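Tryptophan--tRNA ligase (Campylobacter jejuni subsp. jejuni, PDB 3TZL) catalyses, in all likelihood, the ATP-dependent attachment of tryptophan to its cognate tRNA, working as a homodimeric class I aminoacyl-tRNA synthetase. Local coordinates at residues N43-T48 with P128-A133; M101-R106 with V153-D158. All coordinates share one frame; numbering follows the deposited sequence.

Overall arrangement
Both contacts lie in the class I catalytic region, on the same side of the chain's centre, with their centres about 14 Å apart. Along the chain their segments alternate: 43-48, 101-106, 128-133, then 153-158. Contact 1 sets the short helical turn after strand 36-41 against helix 122-137 at the bound tryptophan; contact 2 sets helix 101-105 against helix 150-167 further out. Helix 122-137 joins the two, since Pro128 and Val129 pack on Leu104 and Ala132 packs on Ala156. Packing through helix 122-137 thus connects the tryptophan pocket with the partly exposed flank, and both contacts also touch the second subunit of the homodimer.

Contact 1: N43-T48 with P128-A133; sequences NYHAMT and PVLMAA. With TRP (tryptophan), chain J.
His45 and Met131 meet in the tryptophan pocket of this class I synthetase, where the turn after strand 36-41 faces helix 122-137. The imidazole is the tightly packed part, filled in on both faces. Over one lies the bound tryptophan, whose CD1 comes within 3.5 Å of His45 CD2; over the other, Leu130 CD2 makes a CH-pi contact, 4.1 Å from the ring centroid. With chi1 at -71°, CG stands opposite the carbonyl carbon of His45, which brings the ring between Leu130 and the ligand. At the ring edge, His45 CE1 meets Met131 N at 3.5 Å. The rotation of the ring is further fixed by a hydrogen bond between His45 NE2 and Asp134 OD2, which also binds the tryptophan. Met131, a selenomethionine, crosses the histidine side chain at about a right angle, its CG and CE running alongside the indole. Contact with the helix thins out at Tyr44, which meets it through Tyr44 CB, 3.8 Å from Leu130 CD2; its ring meets Trp93 of the second subunit and its hydroxyl is hydrogen-bonded to Glu90 there. At the partly exposed end, Thr48 turns back on its own segment, where Thr48 OG1 donates to His45 O at 3.1 Å.

Contact 2: M101-R106 with V153-D158; sequences MGLLER and VEIARD
Helix-helix packing on the outer flank of the class I catalytic region brings the short helix 101-105 against helix 150-167, and Leu103 carries most of its side of the contact. The backbones come nearest at Leu103 and Ile155, with their CA atoms 6.8 Å apart. Leu103 points at the facing helix and divides its surface between two residues one turn apart. Toward Ile155 the contact is apolar, Leu103 CG lying 4.2 Å from Ile155 CG1. The end of the isoleucine reaches past the leucine branch to the backbone, where Ile155 CD1 stands 3.8 Å from Leu103 O. Its chi1 of -79° puts CG1 beside the backbone N and opposite the carbonyl carbon, and the near-extended chi2 then carries CD1 across to the short helix. Toward Asp158 both leucine methyls are used: Leu103 CD2 rests on Asp158 CB at 3.9 Å, and Leu103 CD1 lies 4.0 Å from Asp158 OD2. This is the exposed margin of the contact. On the buried side Leu104 packs on Phe125 and Val129 of helix 122-137 and on His122 of the second subunit. Just beyond the short helix, Arg106 O accepts a hydrogen bond from Gln151, a polar tie between the same two parts of the fold. No hydrogen bond or salt bridge links 101-106 to 153-158, and Arg106 NH1 remains 7.0 Å from Asp158 OD2, so between these segments the association rests on van der Waals packing, with at most a weak long-range attraction between the opposite charges.

Contact 1: N43-T48 with P128-A133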
ATOM      1  N   ASN B  43       6.990 -12.001  -1.012  1.00 26.80           N
ATOM      2  CA  ASN B  43       5.850 -12.371  -1.841  1.00 28.09           C
ATOM      3  C   ASN B  43       4.974 -11.206  -2.324  1.00 30.47           C
ATOM      4  O   ASN B  43       4.337 -11.333  -3.371  1.00 27.84           O
ATOM      5  CB  ASN B  43       5.019 -13.537  -1.245  1.00 29.27           C
ATOM      6  CG  ASN B  43       4.311 -13.189   0.062  1.00 31.78           C
ATOM      7  OD1 ASN B  43       4.825 -12.436   0.884  1.00 31.10           O
ATOM      8  ND2 ASN B  43       3.130 -13.784   0.272  1.00 24.05           N
ATOM      9  N   TYR B  44       4.933 -10.081  -1.598  1.00 26.84           N
ATOM     10  CA  TYR B  44       4.166  -8.926  -2.127  1.00 29.93           C
ATOM     11  C   TYR B  44       4.807  -8.476  -3.423  1.00 26.37           C
ATOM     12  O   TYR B  44       4.126  -8.227  -4.412  1.00 33.75           O
ATOM     13  CB  TYR B  44       4.115  -7.742  -1.150  1.00 26.64           C
ATOM     14  CG  TYR B  44       3.133  -7.895  -0.008  1.00 23.06           C
ATOM     15  CD1 TYR B  44       1.885  -8.461  -0.198  1.00 27.02           C
ATOM     16  CD2 TYR B  44       3.466  -7.464   1.266  1.00 29.10           C
ATOM     17  CE1 TYR B  44       0.987  -8.573   0.861  1.00 31.08           C
ATOM     18  CE2 TYR B  44       2.594  -7.579   2.321  1.00 28.04           C
ATOM     19  CZ  TYR B  44       1.362  -8.134   2.124  1.00 32.39           C
ATOM     20  OH  TYR B  44       0.509  -8.229   3.206  1.00 30.34           O
ATOM     21  N   HIS B  45       6.132  -8.392  -3.417  1.00 27.31           N
ATOM     22  CA  HIS B  45       6.883  -7.946  -4.593  1.00 29.45           C
ATOM     23  C   HIS B  45       6.716  -8.872  -5.788  1.00 31.14           C
ATOM     24  O   HIS B  45       6.781  -8.425  -6.926  1.00 30.69           O
ATOM     25  CB  HIS B  45       8.367  -7.790  -4.262  1.00 32.96           C
ATOM     26  CG  HIS B  45       8.670  -6.619  -3.369  1.00 33.43           C
ATOM     27  ND1 HIS B  45       8.871  -5.343  -3.855  1.00 34.65           N
ATOM     28  CD2 HIS B  45       8.810  -6.535  -2.024  1.00 29.93           C
ATOM     29  CE1 HIS B  45       9.105  -4.523  -2.846  1.00 33.93           C
ATOM     30  NE2 HIS B  45       9.083  -5.222  -1.724  1.00 31.56           N
ATOM     31  N   ALA B  46       6.487 -10.164  -5.550  1.00 32.45           N
ATOM     32  CA  ALA B  46       6.340 -11.084  -6.677  1.00 32.99           C
ATOM     33  C   ALA B  46       5.037 -10.811  -7.401  1.00 32.66           C
ATOM     34  O   ALA B  46       4.854 -11.261  -8.535  1.00 32.02           O
ATOM     35  CB  ALA B  46       6.412 -12.540  -6.231  1.00 35.52           C
HETATM   36  N   MSE B  47       4.127 -10.077  -6.751  1.00 28.64           N
HETATM   37  CA  MSE B  47       2.849  -9.785  -7.379  1.00 31.37           C
HETATM   38  C   MSE B  47       2.950  -8.784  -8.525  1.00 33.48           C
HETATM   39  O   MSE B  47       1.986  -8.635  -9.271  1.00 35.33           O
HETATM   40  CB  MSE B  47       1.840  -9.295  -6.366  1.00 35.24           C
HETATM   41  CG  MSE B  47       1.728 -10.202  -5.180  1.00 35.44           C
HETATM   42 SE   MSE B  47       0.483  -9.550  -3.844  0.73 37.22          SE
HETATM   43  CE  MSE B  47       0.639 -11.076  -2.601  1.00 27.39           C
ATOM     44  N   THR B  48       4.091  -8.094  -8.663  1.00 32.66           N
ATOM     45  CA  THR B  48       4.257  -7.126  -9.755  1.00 30.09           C
ATOM     46  C   THR B  48       4.417  -7.801 -11.123  1.00 35.24           C
ATOM     47  O   THR B  48       4.006  -7.251 -12.138  1.00 43.77           O
ATOM     48  CB  THR B  48       5.445  -6.150  -9.533  1.00 39.77           C
ATOM     49  OG1 THR B  48       6.688  -6.876  -9.557  1.00 45.10           O
ATOM     50  CG2 THR B  48       5.307  -5.393  -8.195  1.00 32.53           C
ATOM     51  N   PRO B 128       9.650   0.382  -5.275  1.00 29.30           N
ATOM     52  CA  PRO B 128      10.745   0.902  -4.442  1.00 29.36           C
ATOM     53  C   PRO B 128      10.279   1.470  -3.105  1.00 28.09           C
ATOM     54  O   PRO B 128      11.065   1.452  -2.158  1.00 29.90           O
ATOM     55  CB  PRO B 128      11.321   2.040  -5.293  1.00 32.85           C
ATOM     56  CG  PRO B 128      11.025   1.628  -6.702  1.00 35.40           C
ATOM     57  CD  PRO B 128       9.692   0.953  -6.636  1.00 28.75           C
ATOM     58  N   VAL B 129       9.043   1.965  -3.022  1.00 27.95           N
ATOM     59  CA  VAL B 129       8.528   2.456  -1.745  1.00 29.50           C
ATOM     60  C   VAL B 129       8.216   1.291  -0.795  1.00 29.00           C
ATOM     61  O   VAL B 129       8.483   1.369   0.406  1.00 30.31           O
ATOM     62  CB  VAL B 129       7.264   3.351  -1.913  1.00 30.34           C
ATOM     63  CG1 VAL B 129       6.882   3.974  -0.575  1.00 26.40           C
ATOM     64  CG2 VAL B 129       7.514   4.455  -2.927  1.00 32.65           C
ATOM     65  N   LEU B 130       7.659   0.207  -1.335  1.00 26.58           N
ATOM     66  CA  LEU B 130       7.313  -0.928  -0.498  1.00 23.56           C
ATOM     67  C   LEU B 130       8.604  -1.548   0.007  1.00 28.35           C
ATOM     68  O   LEU B 130       8.730  -1.900   1.189  1.00 31.02           O
ATOM     69  CB  LEU B 130       6.479  -1.955  -1.271  1.00 27.03           C
ATOM     70  CG  LEU B 130       6.195  -3.274  -0.520  1.00 28.62           C
ATOM     71  CD1 LEU B 130       5.537  -3.046   0.842  1.00 26.56           C
ATOM     72  CD2 LEU B 130       5.332  -4.159  -1.382  1.00 25.98           C
HETATM   73  N   MSE B 131       9.570  -1.667  -0.900  1.00 27.16           N
HETATM   74  CA  MSE B 131      10.909  -2.119  -0.537  1.00 31.21           C
HETATM   75  C   MSE B 131      11.550  -1.211   0.519  1.00 33.48           C
HETATM   76  O   MSE B 131      12.262  -1.686   1.403  1.00 27.26           O
HETATM   77  CB  MSE B 131      11.796  -2.157  -1.770  1.00 28.36           C
HETATM   78  CG  MSE B 131      13.253  -2.433  -1.490  1.00 33.26           C
HETATM   79 SE   MSE B 131      14.120  -3.109  -3.130  1.00 49.86          SE
HETATM   80  CE  MSE B 131      15.925  -3.420  -2.434  1.00 32.52           C
ATOM     81  N   ALA B 132      11.310   0.095   0.431  1.00 33.79           N
ATOM     82  CA  ALA B 132      11.821   0.979   1.480  1.00 32.73           C
ATOM     83  C   ALA B 132      11.130   0.672   2.811  1.00 28.32           C
ATOM     84  O   ALA B 132      11.752   0.709   3.868  1.00 33.29           O
ATOM     85  CB  ALA B 132      11.656   2.431   1.102  1.00 28.85           C
ATOM     86  N   ALA B 133       9.848   0.342   2.755  1.00 22.08           N
ATOM     87  CA  ALA B 133       9.154  -0.051   3.965  1.00 29.26           C
ATOM     88  C   ALA B 133       9.774  -1.332   4.555  1.00 32.31           C
ATOM     89  O   ALA B 133       9.997  -1.413   5.765  1.00 33.19           O
ATOM     90  CB  ALA B 133       7.654  -0.221   3.696  1.00 23.46           C
TER
HETATM   91  N   TRP J 331      13.872  -6.152  -4.777  1.00 37.18           N
HETATM   92  CA  TRP J 331      14.614  -7.331  -4.319  1.00 46.30           C
HETATM   93  C   TRP J 331      14.975  -8.237  -5.489  1.00 56.08           C
HETATM   94  O   TRP J 331      15.776  -9.169  -5.354  1.00 56.28           O
HETATM   95  CB  TRP J 331      13.812  -8.114  -3.264  1.00 41.38           C
HETATM   96  CG  TRP J 331      13.495  -7.278  -2.060  1.00 36.80           C
HETATM   97  CD1 TRP J 331      12.271  -6.799  -1.676  1.00 37.40           C
HETATM   98  CD2 TRP J 331      14.441  -6.786  -1.112  1.00 35.80           C
HETATM   99  NE1 TRP J 331      12.400  -6.047  -0.524  1.00 41.64           N
HETATM  100  CE2 TRP J 331      13.725  -6.018  -0.164  1.00 41.42           C
HETATM  101  CE3 TRP J 331      15.829  -6.920  -0.969  1.00 35.44           C
HETATM  102  CZ2 TRP J 331      14.353  -5.399   0.918  1.00 37.36           C
HETATM  103  CZ3 TRP J 331      16.453  -6.296   0.104  1.00 36.62           C
HETATM  104  CH2 TRP J 331      15.713  -5.552   1.035  1.00 37.87           C
HETATM  105  OXT TRP J 331      14.463  -8.040  -6.593  1.00 59.37           O

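Contact 2: M101-R106 with V153-D158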
HETATM    1  N   MSE B 101       7.870  12.292  -6.215  1.00 34.54           N
HETATM    2  CA  MSE B 101       7.694  11.587  -7.480  1.00 37.24           C
HETATM    3  C   MSE B 101       8.987  11.372  -8.272  1.00 38.90           C
HETATM    4  O   MSE B 101       9.205  10.282  -8.801  1.00 39.80           O
HETATM    5  CB  MSE B 101       6.666  12.314  -8.354  1.00 40.92           C
HETATM    6  CG  MSE B 101       5.232  12.086  -7.916  1.00 39.84           C
HETATM    7 SE   MSE B 101       4.641  10.208  -8.044  0.78 42.99          SE
HETATM    8  CE  MSE B 101       4.313  10.188  -9.963  1.00 51.17           C
ATOM      9  N   GLY B 102       9.830  12.403  -8.359  1.00 37.57           N
ATOM     10  CA  GLY B 102      11.058  12.332  -9.139  1.00 34.50           C
ATOM     11  C   GLY B 102      11.975  11.185  -8.744  1.00 38.38           C
ATOM     12  O   GLY B 102      12.690  10.615  -9.573  1.00 39.49           O
ATOM     13  N   LEU B 103      11.963  10.839  -7.463  1.00 37.32           N
ATOM     14  CA  LEU B 103      12.749   9.704  -6.995  1.00 38.08           C
ATOM     15  C   LEU B 103      12.333   8.405  -7.703  1.00 38.50           C
ATOM     16  O   LEU B 103      13.173   7.564  -8.023  1.00 40.95           O
ATOM     17  CB  LEU B 103      12.574   9.547  -5.485  1.00 38.96           C
ATOM     18  CG  LEU B 103      13.784   9.607  -4.556  1.00 50.73           C
ATOM     19  CD1 LEU B 103      14.579  10.887  -4.748  1.00 54.80           C
ATOM     20  CD2 LEU B 103      13.311   9.471  -3.110  1.00 51.75           C
ATOM     21  N   LEU B 104      11.032   8.242  -7.936  1.00 33.37           N
ATOM     22  CA  LEU B 104      10.510   6.987  -8.477  1.00 34.86           C
ATOM     23  C   LEU B 104      10.541   7.018  -9.993  1.00 37.17           C
ATOM     24  O   LEU B 104      10.710   5.982 -10.625  1.00 37.42           O
ATOM     25  CB  LEU B 104       9.078   6.706  -7.974  1.00 33.85           C
ATOM     26  CG  LEU B 104       8.889   6.522  -6.462  1.00 30.33           C
ATOM     27  CD1 LEU B 104       7.417   6.416  -6.107  1.00 28.28           C
ATOM     28  CD2 LEU B 104       9.656   5.300  -5.944  1.00 28.44           C
ATOM     29  N   GLU B 105      10.372   8.212 -10.565  1.00 36.14           N
ATOM     30  CA  GLU B 105      10.460   8.389 -12.012  1.00 37.52           C
ATOM     31  C   GLU B 105      11.871   8.114 -12.512  1.00 41.30           C
ATOM     32  O   GLU B 105      12.062   7.741 -13.670  1.00 42.99           O
ATOM     33  CB  GLU B 105      10.021   9.799 -12.427  1.00 40.63           C
ATOM     34  CG  GLU B 105       8.523  10.030 -12.295  1.00 45.76           C
ATOM     35  CD  GLU B 105       8.129  11.498 -12.365  1.00 55.01           C
ATOM     36  OE1 GLU B 105       9.018  12.361 -12.532  1.00 59.79           O
ATOM     37  OE2 GLU B 105       6.919  11.791 -12.248  1.00 54.73           O
ATOM     38  N   ARG B 106      12.863   8.294 -11.644  1.00 37.60           N
ATOM     39  CA  ARG B 106      14.247   8.066 -12.040  1.00 41.43           C
ATOM     40  C   ARG B 106      14.727   6.637 -11.776  1.00 40.27           C
ATOM     41  O   ARG B 106      15.813   6.257 -12.209  1.00 41.17           O
ATOM     42  CB  ARG B 106      15.182   9.078 -11.368  1.00 46.64           C
ATOM     43  CG  ARG B 106      15.051  10.479 -11.930  1.00 51.07           C
ATOM     44  CD  ARG B 106      15.959  11.457 -11.221  1.00 54.22           C
ATOM     45  NE  ARG B 106      15.207  12.643 -10.835  1.00 57.88           N
ATOM     46  CZ  ARG B 106      14.990  13.011  -9.580  1.00 58.09           C
ATOM     47  NH1 ARG B 106      15.490  12.299  -8.581  1.00 56.49           N
ATOM     48  NH2 ARG B 106      14.287  14.104  -9.328  1.00 63.34           N
ATOM     49  N   VAL B 153      18.051   1.039  -2.512  1.00 36.71           N
ATOM     50  CA  VAL B 153      18.470   1.282  -1.137  1.00 38.65           C
ATOM     51  C   VAL B 153      18.699   2.777  -0.895  1.00 41.88           C
ATOM     52  O   VAL B 153      18.336   3.299   0.161  1.00 40.27           O
ATOM     53  CB  VAL B 153      19.731   0.496  -0.806  1.00 41.76           C
ATOM     54  CG1 VAL B 153      20.148   0.739   0.641  1.00 42.93           C
ATOM     55  CG2 VAL B 153      19.496  -0.996  -1.074  1.00 33.14           C
ATOM     56  N   GLU B 154      19.284   3.456  -1.885  1.00 37.89           N
ATOM     57  CA  GLU B 154      19.441   4.905  -1.851  1.00 40.93           C
ATOM     58  C   GLU B 154      18.099   5.619  -1.745  1.00 42.25           C
ATOM     59  O   GLU B 154      17.947   6.601  -1.000  1.00 41.46           O
ATOM     60  CB  GLU B 154      20.192   5.386  -3.094  1.00 52.70           C
ATOM     61  CG  GLU B 154      21.641   4.929  -3.160  1.00 67.18           C
ATOM     62  CD  GLU B 154      22.330   5.364  -4.439  1.00 76.79           C
ATOM     63  OE1 GLU B 154      21.635   5.853  -5.354  1.00 78.75           O
ATOM     64  OE2 GLU B 154      23.567   5.215  -4.531  1.00 80.25           O
ATOM     65  N   ILE B 155      17.116   5.132  -2.493  1.00 37.67           N
ATOM     66  CA  ILE B 155      15.768   5.673  -2.377  1.00 39.47           C
ATOM     67  C   ILE B 155      15.247   5.498  -0.945  1.00 37.18           C
ATOM     68  O   ILE B 155      14.682   6.430  -0.362  1.00 35.23           O
ATOM     69  CB  ILE B 155      14.822   5.000  -3.368  1.00 37.12           C
ATOM     70  CG1 ILE B 155      15.023   5.590  -4.762  1.00 38.37           C
ATOM     71  CG2 ILE B 155      13.382   5.155  -2.932  1.00 34.64           C
ATOM     72  CD1 ILE B 155      14.516   4.694  -5.874  1.00 38.26           C
ATOM     73  N   ALA B 156      15.464   4.316  -0.369  1.00 34.35           N
ATOM     74  CA  ALA B 156      14.980   4.058   0.979  1.00 29.82           C
ATOM     75  C   ALA B 156      15.686   5.012   1.941  1.00 31.83           C
ATOM     76  O   ALA B 156      15.094   5.547   2.879  1.00 34.98           O
ATOM     77  CB  ALA B 156      15.220   2.629   1.362  1.00 29.70           C
ATOM     78  N   ARG B 157      16.954   5.255   1.659  1.00 29.96           N
ATOM     79  CA  ARG B 157      17.750   6.178   2.437  1.00 36.96           C
ATOM     80  C   ARG B 157      17.233   7.624   2.345  1.00 37.82           C
ATOM     81  O   ARG B 157      17.193   8.350   3.345  1.00 36.23           O
ATOM     82  CB  ARG B 157      19.204   6.078   1.989  1.00 38.81           C
ATOM     83  CG  ARG B 157      20.171   6.669   2.959  1.00 48.11           C
ATOM     84  CD  ARG B 157      21.568   6.777   2.359  1.00 55.24           C
ATOM     85  NE  ARG B 157      22.478   7.354   3.339  1.00 64.10           N
ATOM     86  CZ  ARG B 157      23.148   6.635   4.235  1.00 72.19           C
ATOM     87  NH1 ARG B 157      23.957   7.233   5.107  1.00 77.22           N
ATOM     88  NH2 ARG B 157      23.010   5.313   4.254  1.00 68.42           N
ATOM     89  N   ASP B 158      16.813   8.040   1.155  1.00 37.10           N
ATOM     90  CA  ASP B 158      16.265   9.386   0.988  1.00 39.58           C
ATOM     91  C   ASP B 158      14.915   9.545   1.700  1.00 37.96           C
ATOM     92  O   ASP B 158      14.617  10.591   2.274  1.00 36.25           O
ATOM     93  CB  ASP B 158      16.140   9.756  -0.496  1.00 45.98           C
ATOM     94  CG  ASP B 158      17.503   9.920  -1.184  1.00 58.94           C
ATOM     95  OD1 ASP B 158      18.504  10.188  -0.486  1.00 66.83           O
ATOM     96  OD2 ASP B 158      17.575   9.776  -2.425  1.00 59.67           O
TER